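PDB 3KEZ: putative sugar binding protein from Bacteroides vulgatus ATCC 8482, which probably binds sugars at the bacterial outer membrane as a calcium-containing member of the SusD family of nutrient-binding proteins. Local coordinates for residues A348-D353 with L379-V384; Y136-D141 with L207-Y212; N221-A226 with I335-A340; C288-L293 with E387-L392. All blocks are in the same frame, centred on the assembly; numbering follows the deposited sequence.

Interaction 1: A348-D353 with L379-V384; sequences AVQTGD and LTLENV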
loop_
_atom_site.group_PDB
_atom_site.type_symbol
_atom_site.label_atom_id
_atom_site.label_comp_id
_atom_site.label_asym_id
_atom_site.label_seq_id
_atom_site.Cartn_x
_atom_site.Cartn_y
_atom_site.Cartn_z
ATOM N N ALA A 348 13.461 -10.061 -11.071
ATOM C CA ALA A 348 14.075 -11.074 -11.925
ATOM C C ALA A 348 14.148 -10.594 -13.385
ATOM O O ALA A 348 15.210 -10.710 -14.034
ATOM C CB ALA A 348 13.314 -12.401 -11.837
ATOM N N VAL A 349 13.047 -10.046 -13.887
ATOM C CA VAL A 349 13.010 -9.531 -15.259
ATOM C C VAL A 349 14.057 -8.448 -15.399
ATOM O O VAL A 349 14.876 -8.462 -16.329
ATOM C CB VAL A 349 11.635 -8.943 -15.606
ATOM C CG1 VAL A 349 11.738 -8.076 -16.939
ATOM C CG2 VAL A 349 10.620 -10.086 -15.765
ATOM N N GLN A 350 14.056 -7.517 -14.446
ATOM C CA GLN A 350 14.917 -6.358 -14.518
ATOM C C GLN A 350 16.400 -6.694 -14.321
ATOM O O GLN A 350 17.242 -5.919 -14.722
ATOM C CB GLN A 350 14.424 -5.247 -13.592
ATOM C CG GLN A 350 13.058 -4.733 -13.920
ATOM C CD GLN A 350 13.039 -3.799 -15.141
ATOM O OE1 GLN A 350 13.538 -4.143 -16.192
ATOM N NE2 GLN A 350 12.472 -2.632 -14.983
ATOM N N THR A 351 16.723 -7.871 -13.771
ATOM C CA THR A 351 18.110 -8.325 -13.668
ATOM C C THR A 351 18.478 -9.396 -14.704
ATOM O O THR A 351 19.565 -9.950 -14.675
ATOM C CB THR A 351 18.397 -8.855 -12.266
ATOM O OG1 THR A 351 17.472 -9.888 -11.939
ATOM C CG2 THR A 351 18.286 -7.721 -11.214
ATOM N N GLY A 352 17.565 -9.692 -15.621
ATOM C CA GLY A 352 17.862 -10.551 -16.738
ATOM C C GLY A 352 17.773 -12.023 -16.404
ATOM O O GLY A 352 18.416 -12.837 -17.054
ATOM N N ASP A 353 17.028 -12.375 -15.365
ATOM C CA ASP A 353 16.929 -13.807 -14.964
ATOM C C ASP A 353 15.539 -14.274 -15.344
ATOM O O ASP A 353 14.611 -14.208 -14.542
ATOM C CB ASP A 353 17.196 -14.007 -13.477
ATOM C CG ASP A 353 17.317 -15.485 -13.098
ATOM O OD1 ASP A 353 16.872 -16.347 -13.873
ATOM O OD2 ASP A 353 17.828 -15.783 -12.003
ATOM N N LEU A 379 9.775 -13.038 -20.487
ATOM C CA LEU A 379 8.914 -12.095 -19.797
ATOM C C LEU A 379 9.480 -10.672 -19.838
ATOM O O LEU A 379 10.691 -10.469 -19.713
ATOM C CB LEU A 379 8.637 -12.535 -18.354
ATOM C CG LEU A 379 7.762 -13.786 -18.135
ATOM C CD1 LEU A 379 7.746 -14.051 -16.649
ATOM C CD2 LEU A 379 6.375 -13.596 -18.651
ATOM N N THR A 380 8.570 -9.712 -20.039
ATOM C CA THR A 380 8.868 -8.272 -20.052
ATOM C C THR A 380 8.354 -7.592 -18.752
ATOM O O THR A 380 7.524 -8.138 -18.014
ATOM C CB THR A 380 8.192 -7.614 -21.266
ATOM O OG1 THR A 380 6.785 -7.599 -21.026
ATOM C CG2 THR A 380 8.502 -8.405 -22.565
ATOM N N LEU A 381 8.838 -6.395 -18.456
ATOM C CA LEU A 381 8.268 -5.644 -17.363
ATOM C C LEU A 381 6.758 -5.486 -17.539
ATOM O O LEU A 381 5.986 -5.648 -16.600
ATOM C CB LEU A 381 8.937 -4.270 -17.233
ATOM C CG LEU A 381 8.359 -3.330 -16.190
ATOM C CD1 LEU A 381 8.477 -3.940 -14.786
ATOM C CD2 LEU A 381 9.018 -1.948 -16.284
ATOM N N GLU A 382 6.334 -5.170 -18.746
ATOM C CA GLU A 382 4.914 -4.961 -18.988
ATOM C C GLU A 382 4.084 -6.219 -18.681
ATOM O O GLU A 382 2.979 -6.109 -18.186
ATOM C CB GLU A 382 4.668 -4.523 -20.424
ATOM C CG GLU A 382 3.199 -4.395 -20.743
ATOM C CD GLU A 382 2.890 -3.523 -21.946
ATOM O OE1 GLU A 382 3.800 -3.125 -22.699
ATOM O OE2 GLU A 382 1.702 -3.228 -22.136
ATOM N N ASN A 383 4.614 -7.392 -19.036
ATOM C CA ASN A 383 3.979 -8.684 -18.722
ATOM C C ASN A 383 3.767 -8.803 -17.212
ATOM O O ASN A 383 2.697 -9.200 -16.752
ATOM C CB ASN A 383 4.861 -9.884 -19.120
ATOM C CG ASN A 383 5.022 -10.092 -20.626
ATOM O OD1 ASN A 383 5.921 -10.834 -21.021
ATOM N ND2 ASN A 383 4.153 -9.534 -21.454
ATOM N N VAL A 384 4.808 -8.463 -16.445
ATOM C CA VAL A 384 4.741 -8.555 -15.004
ATOM C C VAL A 384 3.743 -7.561 -14.401
ATOM O O VAL A 384 2.901 -7.939 -13.565
ATOM C CB VAL A 384 6.123 -8.463 -14.333
ATOM C CG1 VAL A 384 5.961 -8.424 -12.826
ATOM C CG2 VAL A 384 6.997 -9.651 -14.732
#
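The flat carboxamide of Gln350 meets Leu381 at its nitrogen: CD2 of Leu381 sits off the amide plane, 3.8 Å from Gln350 NE2, while the aliphatic part of Gln350 runs back to the helix. This is a methyl-on-amide van der Waals contact, suited to a partly exposed glutamine, which also packs on Tyr212 of helix 212-229. The second flat surface is backbone. Val349 lays CG1 against the peptide groups around Thr380, 3.7 Å from Leu381 N and 3.8 Å from Leu379 O. With CG1 anti to the backbone N (chi1 166°), the other branch, CG2, is turned toward Val384, whose own CG2 lies 3.8 Å from it, and toward Leu379 CB. Replacing Val349 by an alanine removes both methyls and is likely to open a gap between the helix end and the Leu379–Leu381 backbone, leaving Val384 CG2 without its mate. Two helix ends meet here within the TPR-like helical part of the SusD fold. Helix 337-350 closes with a Schellman motif in which Gly352 takes the positive phi, whereas helix 381-392 starts with a capping box. There Asn383 N bonds to Thr380 OG1 at 3.0 Å, and Thr380 N reaches Asn383 OD1 from above the carbonyl plane, 55° out of it. Helix 354-368 lies alongside, touching Val349 through Ala357 and Leu379 through Leu361.

Interaction 2: Y136-D141 with L207-Y212; sequences YPYLKD and LYKGEY. With EDO (1,2-ethanediol), chain E.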
loop_
_atom_site.group_PDB
_atom_site.type_symbol
_atom_site.label_atom_id
_atom_site.label_comp_id
_atom_site.label_asym_id
_atom_site.label_seq_id
_atom_site.Cartn_x
_atom_site.Cartn_y
_atom_site.Cartn_z
ATOM N N TYR A 136 7.791 13.543 -6.635
ATOM C CA TYR A 136 7.955 12.804 -7.882
ATOM C C TYR A 136 8.714 11.484 -7.670
ATOM O O TYR A 136 9.588 11.389 -6.813
ATOM C CB TYR A 136 8.659 13.672 -8.938
ATOM C CG TYR A 136 7.776 14.749 -9.449
ATOM C CD1 TYR A 136 6.606 14.446 -10.103
ATOM C CD2 TYR A 136 8.112 16.068 -9.308
ATOM C CE1 TYR A 136 5.761 15.454 -10.598
ATOM C CE2 TYR A 136 7.285 17.068 -9.791
ATOM C CZ TYR A 136 6.114 16.757 -10.423
ATOM O OH TYR A 136 5.300 17.757 -10.907
ATOM N N PRO A 137 8.356 10.444 -8.439
ATOM C CA PRO A 137 9.012 9.125 -8.317
ATOM C C PRO A 137 10.514 9.215 -8.454
ATOM O O PRO A 137 11.029 9.977 -9.290
ATOM C CB PRO A 137 8.444 8.335 -9.499
ATOM C CG PRO A 137 7.867 9.352 -10.404
ATOM C CD PRO A 137 7.445 10.495 -9.583
ATOM N N TYR A 138 11.193 8.408 -7.662
ATOM C CA TYR A 138 12.640 8.366 -7.584
ATOM C C TYR A 138 13.281 8.334 -8.970
ATOM O O TYR A 138 14.126 9.181 -9.285
ATOM C CB TYR A 138 13.081 7.148 -6.773
ATOM C CG TYR A 138 14.569 7.123 -6.586
ATOM C CD1 TYR A 138 15.392 6.551 -7.551
ATOM C CD2 TYR A 138 15.173 7.731 -5.468
ATOM C CE1 TYR A 138 16.751 6.553 -7.412
ATOM C CE2 TYR A 138 16.538 7.743 -5.335
ATOM C CZ TYR A 138 17.320 7.159 -6.322
ATOM O OH TYR A 138 18.675 7.161 -6.240
ATOM N N LEU A 139 12.846 7.385 -9.811
ATOM C CA LEU A 139 13.493 7.175 -11.096
ATOM C C LEU A 139 13.279 8.277 -12.132
ATOM O O LEU A 139 13.952 8.286 -13.156
ATOM C CB LEU A 139 13.109 5.822 -11.679
ATOM C CG LEU A 139 13.639 4.678 -10.878
ATOM C CD1 LEU A 139 12.946 3.440 -11.390
ATOM C CD2 LEU A 139 15.228 4.638 -11.048
ATOM N N LYS A 140 12.397 9.225 -11.866
ATOM C CA LYS A 140 12.298 10.419 -12.727
ATOM C C LYS A 140 13.643 11.167 -12.825
ATOM O O LYS A 140 14.059 11.594 -13.911
ATOM C CB LYS A 140 11.211 11.376 -12.223
ATOM C CG LYS A 140 10.967 12.599 -13.114
ATOM C CD LYS A 140 9.791 13.452 -12.640
ATOM C CE LYS A 140 9.494 14.665 -13.512
ATOM N NZ LYS A 140 8.568 15.624 -12.831
ATOM N N ASP A 141 14.328 11.287 -11.696
ATOM C CA ASP A 141 15.561 12.052 -11.640
ATOM C C ASP A 141 16.487 11.584 -10.523
ATOM O O ASP A 141 17.150 12.390 -9.898
ATOM C CB ASP A 141 15.205 13.523 -11.393
ATOM C CG ASP A 141 14.296 13.690 -10.169
ATOM O OD1 ASP A 141 14.024 12.678 -9.421
ATOM O OD2 ASP A 141 13.811 14.804 -10.001
ATOM N N LEU A 207 12.318 -1.660 -5.606
ATOM C CA LEU A 207 11.863 -1.598 -7.026
ATOM C C LEU A 207 11.664 -0.166 -7.424
ATOM O O LEU A 207 12.103 0.271 -8.506
ATOM C CB LEU A 207 10.547 -2.376 -7.238
ATOM C CG LEU A 207 10.581 -3.884 -7.095
ATOM C CD1 LEU A 207 9.193 -4.502 -7.147
ATOM C CD2 LEU A 207 11.494 -4.416 -8.184
ATOM N N TYR A 208 10.995 0.596 -6.574
ATOM C CA TYR A 208 10.746 2.048 -6.888
ATOM C C TYR A 208 12.017 2.835 -7.095
ATOM O O TYR A 208 12.044 3.778 -7.876
ATOM C CB TYR A 208 9.986 2.764 -5.759
ATOM C CG TYR A 208 8.491 2.584 -5.704
ATOM C CD1 TYR A 208 7.920 1.334 -5.708
ATOM C CD2 TYR A 208 7.647 3.673 -5.625
ATOM C CE1 TYR A 208 6.571 1.171 -5.625
ATOM C CE2 TYR A 208 6.266 3.510 -5.544
ATOM C CZ TYR A 208 5.739 2.261 -5.523
ATOM O OH TYR A 208 4.374 2.066 -5.403
ATOM N N LYS A 209 13.058 2.480 -6.353
ATOM C CA LYS A 209 14.376 3.078 -6.506
ATOM C C LYS A 209 15.206 2.506 -7.643
ATOM O O LYS A 209 16.244 3.026 -7.931
ATOM C CB LYS A 209 15.148 2.981 -5.171
ATOM C CG LYS A 209 16.361 3.825 -5.060
ATOM C CD LYS A 209 16.960 3.717 -3.697
ATOM C CE LYS A 209 18.184 4.586 -3.578
ATOM N NZ LYS A 209 19.356 3.796 -3.798
ATOM N N GLY A 210 14.759 1.439 -8.293
ATOM C CA GLY A 210 15.574 0.800 -9.326
ATOM C C GLY A 210 16.713 -0.045 -8.811
ATOM O O GLY A 210 17.650 -0.319 -9.560
ATOM N N GLU A 211 16.657 -0.448 -7.541
ATOM C CA GLU A 211 17.690 -1.334 -6.954
ATOM C C GLU A 211 17.228 -2.790 -7.052
ATOM O O GLU A 211 16.835 -3.401 -6.064
ATOM C CB GLU A 211 17.993 -0.910 -5.507
ATOM C CG GLU A 211 18.599 0.514 -5.519
ATOM C CD GLU A 211 19.535 0.843 -4.380
ATOM O OE1 GLU A 211 19.310 0.439 -3.218
ATOM O OE2 GLU A 211 20.509 1.570 -4.663
ATOM N N TYR A 212 17.287 -3.325 -8.272
ATOM C CA TYR A 212 16.652 -4.596 -8.585
ATOM C C TYR A 212 17.275 -5.792 -7.938
ATOM O O TYR A 212 16.546 -6.693 -7.539
ATOM C CB TYR A 212 16.565 -4.794 -10.083
ATOM C CG TYR A 212 15.708 -3.733 -10.667
ATOM C CD1 TYR A 212 14.345 -3.683 -10.377
ATOM C CD2 TYR A 212 16.244 -2.754 -11.485
ATOM C CE1 TYR A 212 13.560 -2.708 -10.881
ATOM C CE2 TYR A 212 15.448 -1.766 -12.009
ATOM C CZ TYR A 212 14.118 -1.746 -11.709
ATOM O OH TYR A 212 13.354 -0.723 -12.198
HETATM C C1 EDO E . 8.782 18.646 -6.720
HETATM O O1 EDO E . 10.183 18.864 -6.492
HETATM C C2 EDO E . 8.189 17.484 -5.910
HETATM O O2 EDO E . 8.897 16.228 -5.983
HETATM O O HOH W 1 10.593 5.559 -9.495
#
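Leu207 touches the 136-141 segment lightly, its O lying 4.4 Å from Leu139 CD1, and its side chain packs on Ala347 and Asn343 of helix 337-350. Tyr208 contributes its carbonyl: O contacts Leu139 CG at 3.5 Å and also accepts from a water that in turn accepts from Leu139 N, so a single water joins the two backbones. Tyr208 OH is hydrogen-bonded to Arg132 NH1, and its ring meets Phe128 edge-to-face. Lys209 lays its aliphatic chain over one face of the Tyr138 ring in a CH-pi contact, CG standing 3.6 Å from the centroid and 11° off the normal. Tyr138 CG, anti to the backbone N (chi1 -176°), carries the ring to Lys209, and chi2 of -86° turns its face to the lysine chain. The Lys209 ammonium continues past the ring to Glu211, NZ to OE2 2.7 Å. Gly210 ends helix 195-209 with a Schellman motif; besides the positive phi, it lies where a side chain would press on Leu139 CD2. A fresh helix, 212-229, begins at Tyr212, whose OH is 4.3 Å from Leu139 CD1. Beyond this, Tyr136 N donates to O2 of an ethanediol, probably from the crystallisation liquor.

Interaction 3: N221-A226 with I335-A340; sequences NAIKGA and IRLSEA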
loop_
_atom_site.group_PDB
_atom_site.type_symbol
_atom_site.label_atom_id
_atom_site.label_comp_id
_atom_site.label_asym_id
_atom_site.label_seq_id
_atom_site.Cartn_x
_atom_site.Cartn_y
_atom_site.Cartn_z
ATOM N N ASN A 221 13.642 -13.748 -0.071
ATOM C CA ASN A 221 13.781 -14.116 1.340
ATOM C C ASN A 221 12.467 -13.942 2.098
ATOM O O ASN A 221 12.157 -14.739 2.983
ATOM C CB ASN A 221 14.924 -13.321 1.993
ATOM C CG ASN A 221 16.299 -13.775 1.493
ATOM O OD1 ASN A 221 16.509 -14.949 1.185
ATOM N ND2 ASN A 221 17.233 -12.867 1.461
ATOM N N ALA A 222 11.679 -12.937 1.714
ATOM C CA ALA A 222 10.350 -12.730 2.315
ATOM C C ALA A 222 9.492 -13.973 2.086
ATOM O O ALA A 222 8.786 -14.447 3.003
ATOM C CB ALA A 222 9.662 -11.530 1.726
ATOM N N ILE A 223 9.549 -14.498 0.871
ATOM C CA ILE A 223 8.774 -15.695 0.500
ATOM C C ILE A 223 9.236 -16.924 1.267
ATOM O O ILE A 223 8.410 -17.634 1.840
ATOM C CB ILE A 223 8.814 -15.986 -1.047
ATOM C CG1 ILE A 223 8.102 -14.884 -1.846
ATOM C CG2 ILE A 223 8.195 -17.387 -1.375
ATOM C CD1 ILE A 223 8.549 -14.817 -3.321
ATOM N N LYS A 224 10.544 -17.179 1.253
ATOM C CA LYS A 224 11.110 -18.377 1.880
ATOM C C LYS A 224 10.799 -18.393 3.384
ATOM O O LYS A 224 10.412 -19.434 3.937
ATOM C CB LYS A 224 12.628 -18.479 1.622
ATOM C CG LYS A 224 13.383 -19.478 2.514
ATOM C CD LYS A 224 14.777 -19.791 1.988
ATOM C CE LYS A 224 15.578 -20.634 2.991
ATOM N NZ LYS A 224 16.822 -21.188 2.380
ATOM N N GLY A 225 10.980 -17.250 4.028
ATOM C CA GLY A 225 10.691 -17.115 5.454
ATOM C C GLY A 225 9.217 -17.228 5.817
ATOM O O GLY A 225 8.861 -17.946 6.758
ATOM N N ALA A 226 8.358 -16.510 5.086
ATOM C CA ALA A 226 6.906 -16.553 5.348
ATOM C C ALA A 226 6.393 -17.967 5.128
ATOM O O ALA A 226 5.619 -18.496 5.947
ATOM C CB ALA A 226 6.128 -15.586 4.469
ATOM N N ILE A 335 -0.459 -5.770 3.191
ATOM C CA ILE A 335 0.696 -6.476 2.590
ATOM C C ILE A 335 0.421 -8.004 2.504
ATOM O O ILE A 335 0.114 -8.672 3.507
ATOM C CB ILE A 335 2.023 -6.265 3.402
ATOM C CG1 ILE A 335 2.338 -4.767 3.561
ATOM C CG2 ILE A 335 3.221 -7.043 2.734
ATOM C CD1 ILE A 335 3.515 -4.471 4.493
ATOM N N ARG A 336 0.539 -8.535 1.287
ATOM C CA ARG A 336 0.246 -9.915 0.966
ATOM C C ARG A 336 1.438 -10.653 0.353
ATOM O O ARG A 336 2.195 -10.054 -0.431
ATOM C CB ARG A 336 -0.901 -9.973 -0.051
ATOM C CG ARG A 336 -2.231 -9.482 0.487
ATOM C CD ARG A 336 -3.399 -10.099 -0.272
ATOM N NE ARG A 336 -3.569 -9.545 -1.608
ATOM C CZ ARG A 336 -3.582 -10.211 -2.772
ATOM N NH1 ARG A 336 -3.370 -11.512 -2.838
ATOM N NH2 ARG A 336 -3.798 -9.543 -3.905
ATOM N N LEU A 337 1.560 -11.955 0.664
ATOM C CA LEU A 337 2.576 -12.808 0.041
ATOM C C LEU A 337 2.562 -12.758 -1.487
ATOM O O LEU A 337 3.625 -12.821 -2.100
ATOM C CB LEU A 337 2.445 -14.241 0.475
ATOM C CG LEU A 337 3.583 -15.181 0.123
ATOM C CD1 LEU A 337 4.964 -14.771 0.751
ATOM C CD2 LEU A 337 3.186 -16.597 0.599
ATOM N N SER A 338 1.377 -12.602 -2.095
ATOM C CA SER A 338 1.257 -12.464 -3.547
ATOM C C SER A 338 2.126 -11.318 -4.073
ATOM O O SER A 338 2.700 -11.443 -5.141
ATOM C CB SER A 338 -0.215 -12.249 -3.985
ATOM O OG SER A 338 -1.031 -13.392 -3.840
ATOM N N GLU A 339 2.217 -10.205 -3.325
ATOM C CA GLU A 339 3.071 -9.091 -3.732
ATOM C C GLU A 339 4.563 -9.480 -3.672
ATOM O O GLU A 339 5.324 -9.081 -4.576
ATOM C CB GLU A 339 2.828 -7.775 -2.962
ATOM C CG GLU A 339 3.642 -6.587 -3.569
ATOM C CD GLU A 339 3.812 -5.401 -2.662
ATOM O OE1 GLU A 339 3.140 -5.354 -1.615
ATOM O OE2 GLU A 339 4.594 -4.466 -3.016
ATOM N N ALA A 340 5.001 -10.229 -2.660
ATOM C CA ALA A 340 6.400 -10.677 -2.675
ATOM C C ALA A 340 6.675 -11.453 -3.946
ATOM O O ALA A 340 7.711 -11.219 -4.562
ATOM C CB ALA A 340 6.822 -11.470 -1.437
#
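Ile223 holds CG1 anti to its carbonyl carbon (chi1 -66°), which carries that branch over Ala340, while Leu337, with CG anti to the backbone N (chi1 -169°), sends CD1 across at about a right angle to the isoleucine. Ile223 CG1 comes to 3.7 Å from Ala340 CB, and its CD1 runs on beside the Ala340 carbonyl. Leu337 CD1 settles 3.9 Å from Ile223 CA and 4.0 Å from Ala226 CB. The alanines Ala222, Ala226 and Ala340 are small enough for helix 212-229 to approach the first turn of helix 337-350, the nearest CA pair, Ile223 and Ala340, being 6.4 Å apart. Cutting Ile223 back to an alanine would probably leave Ala340 CB without its closest partner and open a gap beside the Ala340 carbonyl. Thr200 of helix 195-209 touches both Ala222 and Ala340, making this a three-helix meeting in the SusD core. Every residue that touches is buried and the meeting side chains are all aliphatic, so the attraction rests on close fit and exclusion of water, not on directed bonds.

Interaction 4: C288-L293 with E387-L392; sequences CSFYQL and ERRKEL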
loop_
_atom_site.group_PDB
_atom_site.type_symbol
_atom_site.label_atom_id
_atom_site.label_comp_id
_atom_site.label_asym_id
_atom_site.label_seq_id
_atom_site.Cartn_x
_atom_site.Cartn_y
_atom_site.Cartn_z
ATOM N N CYS A 288 -14.127 0.095 -17.198
ATOM C CA CYS A 288 -14.455 -0.885 -18.244
ATOM C C CYS A 288 -13.232 -1.560 -18.840
ATOM O O CYS A 288 -13.237 -2.770 -19.108
ATOM C CB CYS A 288 -15.246 -0.222 -19.355
ATOM S SG CYS A 288 -16.911 0.288 -18.806
ATOM N N SER A 289 -12.203 -0.766 -19.103
ATOM C CA SER A 289 -10.959 -1.309 -19.653
ATOM C C SER A 289 -10.345 -2.380 -18.732
ATOM O O SER A 289 -9.837 -3.387 -19.222
ATOM C CB SER A 289 -9.920 -0.210 -19.941
ATOM O OG SER A 289 -9.609 0.600 -18.811
ATOM N N PHE A 290 -10.414 -2.186 -17.412
ATOM C CA PHE A 290 -9.860 -3.194 -16.509
ATOM C C PHE A 290 -10.747 -4.463 -16.488
ATOM O O PHE A 290 -10.240 -5.576 -16.500
ATOM C CB PHE A 290 -9.693 -2.694 -15.087
ATOM C CG PHE A 290 -9.230 -3.776 -14.147
ATOM C CD1 PHE A 290 -7.916 -4.171 -14.142
ATOM C CD2 PHE A 290 -10.115 -4.422 -13.313
ATOM C CE1 PHE A 290 -7.477 -5.173 -13.272
ATOM C CE2 PHE A 290 -9.701 -5.426 -12.487
ATOM C CZ PHE A 290 -8.355 -5.799 -12.460
ATOM N N TYR A 291 -12.061 -4.274 -16.447
ATOM C CA TYR A 291 -12.984 -5.410 -16.567
ATOM C C TYR A 291 -12.719 -6.225 -17.839
ATOM O O TYR A 291 -12.650 -7.461 -17.789
ATOM C CB TYR A 291 -14.430 -4.934 -16.503
ATOM C CG TYR A 291 -15.459 -6.030 -16.565
ATOM C CD1 TYR A 291 -15.377 -7.138 -15.735
ATOM C CD2 TYR A 291 -16.509 -5.967 -17.476
ATOM C CE1 TYR A 291 -16.315 -8.140 -15.778
ATOM C CE2 TYR A 291 -17.464 -6.978 -17.542
ATOM C CZ TYR A 291 -17.361 -8.051 -16.692
ATOM O OH TYR A 291 -18.278 -9.026 -16.766
ATOM N N GLN A 292 -12.540 -5.531 -18.970
ATOM C CA GLN A 292 -12.243 -6.210 -20.237
ATOM C C GLN A 292 -10.895 -6.948 -20.246
ATOM O O GLN A 292 -10.819 -8.087 -20.734
ATOM C CB GLN A 292 -12.370 -5.255 -21.397
ATOM C CG GLN A 292 -13.846 -4.879 -21.580
ATOM C CD GLN A 292 -14.090 -3.866 -22.664
ATOM O OE1 GLN A 292 -13.153 -3.266 -23.219
ATOM N NE2 GLN A 292 -15.373 -3.623 -22.945
ATOM N N LEU A 293 -9.861 -6.332 -19.683
ATOM C CA LEU A 293 -8.563 -7.003 -19.468
ATOM C C LEU A 293 -8.722 -8.261 -18.616
ATOM O O LEU A 293 -8.166 -9.320 -18.944
ATOM C CB LEU A 293 -7.560 -6.017 -18.820
ATOM C CG LEU A 293 -6.389 -6.414 -17.884
ATOM C CD1 LEU A 293 -5.648 -5.176 -17.517
ATOM C CD2 LEU A 293 -6.786 -7.066 -16.590
ATOM N N GLU A 387 0.136 -8.729 -15.007
ATOM C CA GLU A 387 -0.284 -9.631 -13.950
ATOM C C GLU A 387 -0.517 -8.903 -12.601
ATOM O O GLU A 387 -1.533 -9.132 -11.924
ATOM C CB GLU A 387 0.718 -10.756 -13.779
ATOM C CG GLU A 387 0.210 -11.950 -12.943
ATOM C CD GLU A 387 -0.975 -12.666 -13.558
ATOM O OE1 GLU A 387 -1.123 -12.657 -14.797
ATOM O OE2 GLU A 387 -1.762 -13.258 -12.794
ATOM N N ARG A 388 0.404 -8.031 -12.217
ATOM C CA ARG A 388 0.313 -7.320 -10.938
ATOM C C ARG A 388 -1.011 -6.515 -10.823
ATOM O O ARG A 388 -1.649 -6.502 -9.777
ATOM C CB ARG A 388 1.523 -6.386 -10.787
ATOM C CG ARG A 388 1.672 -5.669 -9.455
ATOM C CD ARG A 388 2.687 -4.512 -9.547
ATOM N NE ARG A 388 2.942 -3.928 -8.243
ATOM C CZ ARG A 388 3.683 -4.516 -7.283
ATOM N NH1 ARG A 388 4.275 -5.693 -7.471
ATOM N NH2 ARG A 388 3.815 -3.919 -6.110
ATOM N N ARG A 389 -1.403 -5.823 -11.883
ATOM C CA ARG A 389 -2.622 -5.022 -11.827
ATOM C C ARG A 389 -3.889 -5.882 -11.603
ATOM O O ARG A 389 -4.828 -5.446 -10.947
ATOM C CB ARG A 389 -2.757 -4.134 -13.066
ATOM C CG ARG A 389 -3.175 -4.890 -14.316
ATOM C CD ARG A 389 -2.720 -4.211 -15.567
ATOM N NE ARG A 389 -3.645 -3.153 -15.895
ATOM C CZ ARG A 389 -3.740 -2.561 -17.080
ATOM N NH1 ARG A 389 -2.954 -2.917 -18.093
ATOM N NH2 ARG A 389 -4.626 -1.599 -17.248
ATOM N N LYS A 390 -3.901 -7.102 -12.133
ATOM C CA LYS A 390 -5.012 -8.021 -11.894
ATOM C C LYS A 390 -4.993 -8.464 -10.468
ATOM O O LYS A 390 -6.040 -8.459 -9.809
ATOM C CB LYS A 390 -4.986 -9.228 -12.831
ATOM C CG LYS A 390 -5.074 -8.861 -14.329
ATOM C CD LYS A 390 -4.949 -10.136 -15.227
ATOM C CE LYS A 390 -4.824 -9.750 -16.672
ATOM N NZ LYS A 390 -4.368 -10.895 -17.467
ATOM N N GLU A 391 -3.801 -8.771 -9.949
ATOM C CA GLU A 391 -3.687 -9.250 -8.571
ATOM C C GLU A 391 -3.969 -8.191 -7.495
ATOM O O GLU A 391 -4.583 -8.498 -6.481
ATOM C CB GLU A 391 -2.302 -9.867 -8.341
ATOM C CG GLU A 391 -2.205 -10.538 -7.007
ATOM C CD GLU A 391 -3.202 -11.667 -6.865
ATOM O OE1 GLU A 391 -3.273 -12.511 -7.799
ATOM O OE2 GLU A 391 -3.907 -11.723 -5.830
ATOM N N LEU A 392 -3.548 -6.943 -7.712
ATOM C CA LEU A 392 -3.532 -5.947 -6.658
ATOM C C LEU A 392 -4.574 -4.824 -6.812
ATOM O O LEU A 392 -4.519 -3.832 -6.117
ATOM C CB LEU A 392 -2.128 -5.371 -6.517
ATOM C CG LEU A 392 -1.014 -6.380 -6.126
ATOM C CD1 LEU A 392 0.317 -5.623 -5.876
ATOM C CD2 LEU A 392 -1.383 -7.157 -4.863
HETATM O O HOH W 2 -5.882 -9.729 -19.948
#
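The axes of helices 288-293 and 387-392 pass 11.1 Å apart at a signed crossing angle of -105°, so the two meet over a short patch, with Phe290 and Lys390 nearest in the backbone. Leu293 carries most of it, its two methyls split between two long cationic side chains. CD1 lies over one face of the Arg389 guanidinium, 3.3 Å from CZ; CD2 lies against the Lys390 chain, 3.3 Å from CE, tighter than usual for two carbons. Leucine suits this place because each branch can meet a different neighbour. Arg389 reaches the methyl by a first torsion that sets CG between backbone N and carbonyl carbon (chi1 75°) and a bend at chi3. Its charged end is held by Asp54 and Asp386, which should fix the plane of the guanidinium under the methyl. Within the SusD fold, helix 381-392 uses this side for helix 288-295, while Glu387, Arg388 and Glu391 turn to other parts of the protein, among them helices 337-350 and 354-368. Phe290 meets the backbone of the other helix instead: CE1 stands 3.5 Å from Arg389 O, and Lys390 CA lies at the ring edge, near its plane, 4.0 Å from CE1. Lys390, extended beyond CG, carries NZ out past Leu293 to a water that accepts from it at 3.1 Å and donates to Leu293 O.

How the interactions relate
Two helices link interactions 1, 3 and 4: helix 337-350 begins in interaction 3 and ends in interaction 1, and helix 381-392 begins in interaction 1 and continues into interaction 4. Interactions 3 and 4, centred 22 Å apart, are joined by salt bridges, Arg336 NH2 to Glu391 OE2 at 2.9 Å and Glu339 OE2 to Arg388 NH2 at 3.2 Å. Interaction 2 joins the set through interaction 1, their centres 16 Å apart, where Gln350 NE2 packs 3.5 Å from Tyr212 OH. Along the chain interaction 1 is nested inside the loop closed by interaction 4, whereas 3 and 4 cross. All four lie away from the calcium site of Asn261, Gln322, Glu325, Asp329 and Asn331.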